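Local coordinates for protein CalS13 (Micromonospora echinospora, PDB 4ZAS) that probably transfers an amino group to a dTDP-linked keto sugar with the help of pyridoxal phosphate, at residues P113-L124 with S353-V362. Residues are numbered along the deposited sequence; the frame is centred on the assembly and turned at random.
Sequences PLTFEGTNWPIL and SRRNDAHSCV. With T46 (dTDP-4-keto-6-deoxyglucose), chain H.
Asn356 meets residues 113-124 through both backbone and amide. Its N donates to Pro113 O at 2.8 Å in a nearly straight bond (177°). Its OD1 accepts from Asn120 ND2 at 2.7 Å across amide planes 86° apart. Asn120 ND2 also donates to Thr112 O, which helps fix that amide. Thr115 O takes a bond from Ser353 OG at 2.8 Å, the hydroxyl sitting above the carbonyl plane, plus a weak one from Asn356 ND2.

A bend at chi2 (86°) folds the Glu117 chain back so that OE2 receives His359 NE2 at 2.7 Å, on its anti lone pair and in the plane of the imidazole. Tyr262 OH of the second subunit is bonded to the same oxygen, tying this buried carboxylate to the dimer interface.

Apolar packing centres on Trp121: Cys361 SG lies obliquely 3.6 Å from CH2, and Val362 CG1 touches both Trp121 CZ3 and Leu124 CD1, at 3.8 Å each.

The CA-CB bond of Phe116 points away from residues 353-362, and O4 of dTDP-4-keto-6-deoxyglucose lies over the centre of one face of its ring, 2.9 Å above the plane. An alanine here would remove that ring and would probably leave the keto group without its aromatic floor. Phe116, packed on Leu249 of the second subunit, lines the sugar pocket with Lys222, and Thr119 OG1 makes a weak hydrogen bond to N1 of the modified residue at 222, consistent with a DegT/DnrJ/EryC1 sugar aminotransferase.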
loop_
_atom_site.group_PDB
_atom_site.type_symbol
_atom_site.label_atom_id
_atom_site.label_comp_id
_atom_site.label_asym_id
_atom_site.label_seq_id
_atom_site.Cartn_x
_atom_site.Cartn_y
_atom_site.Cartn_z
ATOM N N PRO A 113 -11.009 -13.571 -15.256
ATOM C CA PRO A 113 -11.179 -12.169 -15.643
ATOM C C PRO A 113 -12.448 -11.537 -15.073
ATOM O O PRO A 113 -12.572 -10.301 -15.079
ATOM C CB PRO A 113 -11.227 -12.231 -17.177
ATOM C CG PRO A 113 -11.648 -13.572 -17.485
ATOM C CD PRO A 113 -11.250 -14.487 -16.373
ATOM N N LEU A 114 -13.359 -12.365 -14.561
ATOM C CA LEU A 114 -14.579 -11.857 -13.937
ATOM C C LEU A 114 -14.316 -11.599 -12.461
ATOM O O LEU A 114 -14.534 -12.460 -11.595
ATOM C CB LEU A 114 -15.745 -12.836 -14.134
ATOM C CG LEU A 114 -17.107 -12.402 -13.582
ATOM C CD1 LEU A 114 -17.369 -11.003 -14.012
ATOM C CD2 LEU A 114 -18.206 -13.311 -14.123
ATOM N N THR A 115 -13.867 -10.384 -12.185
ATOM C CA THR A 115 -13.442 -10.020 -10.847
ATOM C C THR A 115 -13.021 -8.568 -10.855
ATOM O O THR A 115 -12.995 -7.933 -11.915
ATOM C CB THR A 115 -12.256 -10.919 -10.360
ATOM O OG1 THR A 115 -11.910 -10.613 -9.000
ATOM C CG2 THR A 115 -11.044 -10.733 -11.258
ATOM N N PHE A 116 -12.716 -8.042 -9.672
ATOM C CA PHE A 116 -12.128 -6.708 -9.548
ATOM C C PHE A 116 -10.701 -6.737 -10.082
ATOM O O PHE A 116 -9.990 -7.734 -9.881
ATOM C CB PHE A 116 -12.140 -6.250 -8.087
ATOM C CG PHE A 116 -11.597 -4.870 -7.875
ATOM C CD1 PHE A 116 -12.193 -3.776 -8.473
ATOM C CD2 PHE A 116 -10.495 -4.663 -7.043
ATOM C CE1 PHE A 116 -11.703 -2.497 -8.252
ATOM C CE2 PHE A 116 -9.998 -3.395 -6.828
ATOM C CZ PHE A 116 -10.612 -2.312 -7.421
ATOM N N GLU A 117 -10.280 -5.663 -10.741
ATOM C CA GLU A 117 -8.921 -5.591 -11.290
ATOM C C GLU A 117 -7.822 -5.787 -10.227
ATOM O O GLU A 117 -6.737 -6.272 -10.538
ATOM C CB GLU A 117 -8.687 -4.255 -12.006
ATOM C CG GLU A 117 -9.398 -4.111 -13.357
ATOM C CD GLU A 117 -10.847 -3.606 -13.281
ATOM O OE1 GLU A 117 -11.426 -3.478 -12.178
ATOM O OE2 GLU A 117 -11.388 -3.292 -14.356
ATOM N N GLY A 118 -8.106 -5.451 -8.971
ATOM C CA GLY A 118 -7.140 -5.660 -7.902
ATOM C C GLY A 118 -6.727 -7.112 -7.762
ATOM O O GLY A 118 -5.675 -7.439 -7.217
ATOM N N THR A 119 -7.569 -8.001 -8.264
ATOM C CA THR A 119 -7.246 -9.413 -8.267
ATOM C C THR A 119 -6.081 -9.698 -9.197
ATOM O O THR A 119 -5.199 -10.468 -8.866
ATOM C CB THR A 119 -8.459 -10.251 -8.697
ATOM O OG1 THR A 119 -9.526 -10.050 -7.759
ATOM C CG2 THR A 119 -8.106 -11.742 -8.756
ATOM N N ASN A 120 -6.045 -9.041 -10.343
ATOM C CA ASN A 120 -5.162 -9.490 -11.407
ATOM C C ASN A 120 -3.911 -8.623 -11.647
ATOM O O ASN A 120 -2.861 -9.139 -12.038
ATOM C CB ASN A 120 -5.961 -9.593 -12.706
ATOM C CG ASN A 120 -6.997 -10.699 -12.660
ATOM O OD1 ASN A 120 -6.726 -11.792 -12.175
ATOM N ND2 ASN A 120 -8.194 -10.414 -13.164
ATOM N N TRP A 121 -3.997 -7.322 -11.404
ATOM C CA TRP A 121 -2.826 -6.486 -11.642
ATOM C C TRP A 121 -1.622 -6.852 -10.776
ATOM O O TRP A 121 -0.497 -6.692 -11.236
ATOM C CB TRP A 121 -3.163 -5.008 -11.459
ATOM C CG TRP A 121 -4.170 -4.393 -12.450
ATOM C CD1 TRP A 121 -4.731 -3.156 -12.343
ATOM C CD2 TRP A 121 -4.721 -4.970 -13.659
ATOM N NE1 TRP A 121 -5.584 -2.922 -13.387
ATOM C CE2 TRP A 121 -5.598 -4.013 -14.211
ATOM C CE3 TRP A 121 -4.565 -6.196 -14.323
ATOM C CZ2 TRP A 121 -6.309 -4.236 -15.395
ATOM C CZ3 TRP A 121 -5.276 -6.415 -15.504
ATOM C CH2 TRP A 121 -6.136 -5.442 -16.020
ATOM N N PRO A 122 -1.838 -7.347 -9.541
ATOM C CA PRO A 122 -0.697 -7.887 -8.789
ATOM C C PRO A 122 0.035 -9.009 -9.511
ATOM O O PRO A 122 1.220 -9.220 -9.233
ATOM C CB PRO A 122 -1.333 -8.412 -7.509
ATOM C CG PRO A 122 -2.459 -7.500 -7.281
ATOM C CD PRO A 122 -3.005 -7.162 -8.658
ATOM N N ILE A 123 -0.638 -9.712 -10.422
ATOM C CA ILE A 123 0.079 -10.689 -11.213
ATOM C C ILE A 123 1.135 -9.946 -12.015
ATOM O O ILE A 123 2.295 -10.356 -12.047
ATOM C CB ILE A 123 -0.844 -11.486 -12.145
ATOM C CG1 ILE A 123 -1.869 -12.305 -11.346
ATOM C CG2 ILE A 123 -0.017 -12.385 -13.049
ATOM C CD1 ILE A 123 -2.985 -12.870 -12.228
ATOM N N LEU A 124 0.750 -8.827 -12.624
ATOM C CA LEU A 124 1.691 -8.079 -13.468
ATOM C C LEU A 124 2.768 -7.355 -12.648
ATOM O O LEU A 124 3.928 -7.300 -13.067
ATOM C CB LEU A 124 0.947 -7.085 -14.379
ATOM C CG LEU A 124 -0.182 -7.665 -15.268
ATOM C CD1 LEU A 124 -0.922 -6.565 -16.037
ATOM C CD2 LEU A 124 0.281 -8.768 -16.219
ATOM N N SER A 353 -17.621 -4.672 -12.147
ATOM C CA SER A 353 -16.367 -4.467 -12.864
ATOM C C SER A 353 -16.410 -5.011 -14.281
ATOM O O SER A 353 -17.180 -5.920 -14.600
ATOM C CB SER A 353 -15.198 -5.086 -12.088
ATOM O OG SER A 353 -15.366 -6.478 -11.948
ATOM N N ARG A 354 -15.583 -4.434 -15.142
ATOM C CA ARG A 354 -15.468 -4.918 -16.517
ATOM C C ARG A 354 -14.673 -6.227 -16.545
ATOM O O ARG A 354 -13.764 -6.419 -15.719
ATOM C CB ARG A 354 -14.790 -3.870 -17.397
ATOM C CG ARG A 354 -14.782 -4.193 -18.880
ATOM C CD ARG A 354 -13.920 -3.210 -19.620
ATOM N NE ARG A 354 -14.085 -3.269 -21.064
ATOM C CZ ARG A 354 -13.145 -2.881 -21.920
ATOM N NH1 ARG A 354 -11.977 -2.437 -21.461
ATOM N NH2 ARG A 354 -13.359 -2.957 -23.230
ATOM N N ARG A 355 -15.024 -7.129 -17.465
ATOM C CA ARG A 355 -14.235 -8.350 -17.655
ATOM C C ARG A 355 -12.789 -7.909 -17.880
ATOM O O ARG A 355 -12.507 -7.169 -18.824
ATOM C CB ARG A 355 -14.775 -9.200 -18.828
ATOM C CG ARG A 355 -15.006 -8.452 -20.153
ATOM C CD ARG A 355 -15.654 -9.348 -21.193
ATOM N NE ARG A 355 -14.857 -10.537 -21.486
ATOM C CZ ARG A 355 -15.264 -11.550 -22.257
ATOM N NH1 ARG A 355 -16.477 -11.536 -22.798
ATOM N NH2 ARG A 355 -14.465 -12.594 -22.472
ATOM N N ASN A 356 -11.880 -8.331 -17.010
ATOM C CA ASN A 356 -10.529 -7.739 -17.027
ATOM C C ASN A 356 -9.802 -8.038 -18.329
ATOM O O ASN A 356 -8.925 -7.286 -18.737
ATOM C CB ASN A 356 -9.664 -8.226 -15.852
ATOM C CG ASN A 356 -10.201 -7.810 -14.489
ATOM O OD1 ASN A 356 -9.620 -8.161 -13.458
ATOM N ND2 ASN A 356 -11.301 -7.083 -14.469
ATOM N N ASP A 357 -10.180 -9.125 -18.987
ATOM C CA ASP A 357 -9.488 -9.544 -20.193
ATOM C C ASP A 357 -9.700 -8.585 -21.361
ATOM O O ASP A 357 -9.005 -8.679 -22.370
ATOM C CB ASP A 357 -9.910 -10.969 -20.591
ATOM C CG ASP A 357 -11.363 -11.062 -20.982
ATOM O OD1 ASP A 357 -12.214 -10.500 -20.252
ATOM O OD2 ASP A 357 -11.643 -11.693 -22.027
ATOM N N ALA A 358 -10.653 -7.666 -21.243
ATOM C CA ALA A 358 -10.949 -6.759 -22.358
ATOM C C ALA A 358 -10.116 -5.480 -22.291
ATOM O O ALA A 358 -10.095 -4.695 -23.236
ATOM C CB ALA A 358 -12.442 -6.409 -22.397
ATOM N N HIS A 359 -9.446 -5.266 -21.167
ATOM C CA HIS A 359 -8.621 -4.078 -20.997
ATOM C C HIS A 359 -7.419 -4.028 -21.948
ATOM O O HIS A 359 -6.768 -5.035 -22.205
ATOM C CB HIS A 359 -8.140 -3.999 -19.551
ATOM C CG HIS A 359 -9.192 -3.568 -18.578
ATOM N ND1 HIS A 359 -10.011 -2.482 -18.800
ATOM C CD2 HIS A 359 -9.543 -4.060 -17.368
ATOM C CE1 HIS A 359 -10.821 -2.328 -17.769
ATOM N NE2 HIS A 359 -10.560 -3.274 -16.888
ATOM N N SER A 360 -7.144 -2.836 -22.465
ATOM C CA SER A 360 -6.017 -2.588 -23.360
ATOM C C SER A 360 -4.695 -3.049 -22.792
ATOM O O SER A 360 -3.855 -3.559 -23.516
ATOM C CB SER A 360 -5.917 -1.106 -23.668
ATOM O OG SER A 360 -7.200 -0.599 -23.915
ATOM N N CYS A 361 -4.499 -2.813 -21.501
ATOM C CA CYS A 361 -3.210 -3.060 -20.872
ATOM C C CYS A 361 -2.835 -4.529 -20.895
ATOM O O CYS A 361 -1.677 -4.877 -20.698
ATOM C CB CYS A 361 -3.212 -2.552 -19.435
ATOM S SG CYS A 361 -4.376 -3.379 -18.329
ATOM N N VAL A 362 -3.810 -5.388 -21.165
ATOM C CA VAL A 362 -3.551 -6.820 -21.216
ATOM C C VAL A 362 -4.022 -7.408 -22.549
ATOM O O VAL A 362 -4.411 -8.588 -22.630
ATOM C CB VAL A 362 -4.207 -7.526 -20.038
ATOM C CG1 VAL A 362 -3.469 -7.147 -18.756
ATOM C CG2 VAL A 362 -5.666 -7.119 -19.917
HETATM C C4 T46 H . -13.779 -2.892 -5.409
HETATM C C5 T46 H . -15.188 -2.867 -6.077
HETATM C C6 T46 H . -15.635 -4.287 -6.252
HETATM C C21 T46 H . -19.669 4.532 0.299
HETATM O O21 T46 H . -20.769 4.823 0.664
HETATM N N31 T46 H . -18.406 4.826 1.095
HETATM C C41 T46 H . -17.076 4.456 0.623
HETATM O O41 T46 H . -16.133 4.709 1.288
HETATM C C51 T46 H . -16.903 3.775 -0.657
HETATM C C5A T46 H . -15.467 3.391 -1.125
HETATM C C61 T46 H . -18.091 3.458 -1.478
HETATM N N11 T46 H . -19.438 3.818 -1.021
HETATM C C1, T46 H . -20.666 3.534 -1.808
HETATM C C2, T46 H . -20.691 4.349 -2.887
HETATM C C3, T46 H . -21.106 3.442 -4.191
HETATM O O3, T46 H . -22.539 3.633 -4.411
HETATM O O4, T46 H . -20.747 2.109 -2.295
HETATM C C4, T46 H . -20.866 2.215 -3.914
HETATM C C5, T46 H . -19.552 1.739 -4.571
HETATM O O5, T46 H . -18.540 2.726 -4.334
HETATM P P T46 H . -17.281 2.816 -5.414
HETATM O O1P T46 H . -17.474 4.023 -6.321
HETATM O O2P T46 H . -15.986 2.921 -4.643
HETATM O OPP T46 H . -17.294 1.381 -6.282
HETATM P P2 T46 H . -16.007 0.714 -7.143
HETATM O O4P T46 H . -16.514 -0.099 -8.329
HETATM O O3P T46 H . -15.107 1.840 -7.613
HETATM O O1 T46 H . -15.089 -0.263 -6.183
HETATM C C1 T46 H . -15.617 -0.756 -5.015
HETATM C C2 T46 H . -14.441 -0.836 -4.090
HETATM O O2 T46 H . -13.974 0.530 -3.828
HETATM C C3 T46 H . -13.366 -1.575 -4.782
HETATM O O3 T46 H . -12.249 -1.796 -3.873
HETATM O O4 T46 H . -13.096 -3.848 -5.443
HETATM O O5 T46 H . -16.161 -2.093 -5.308
#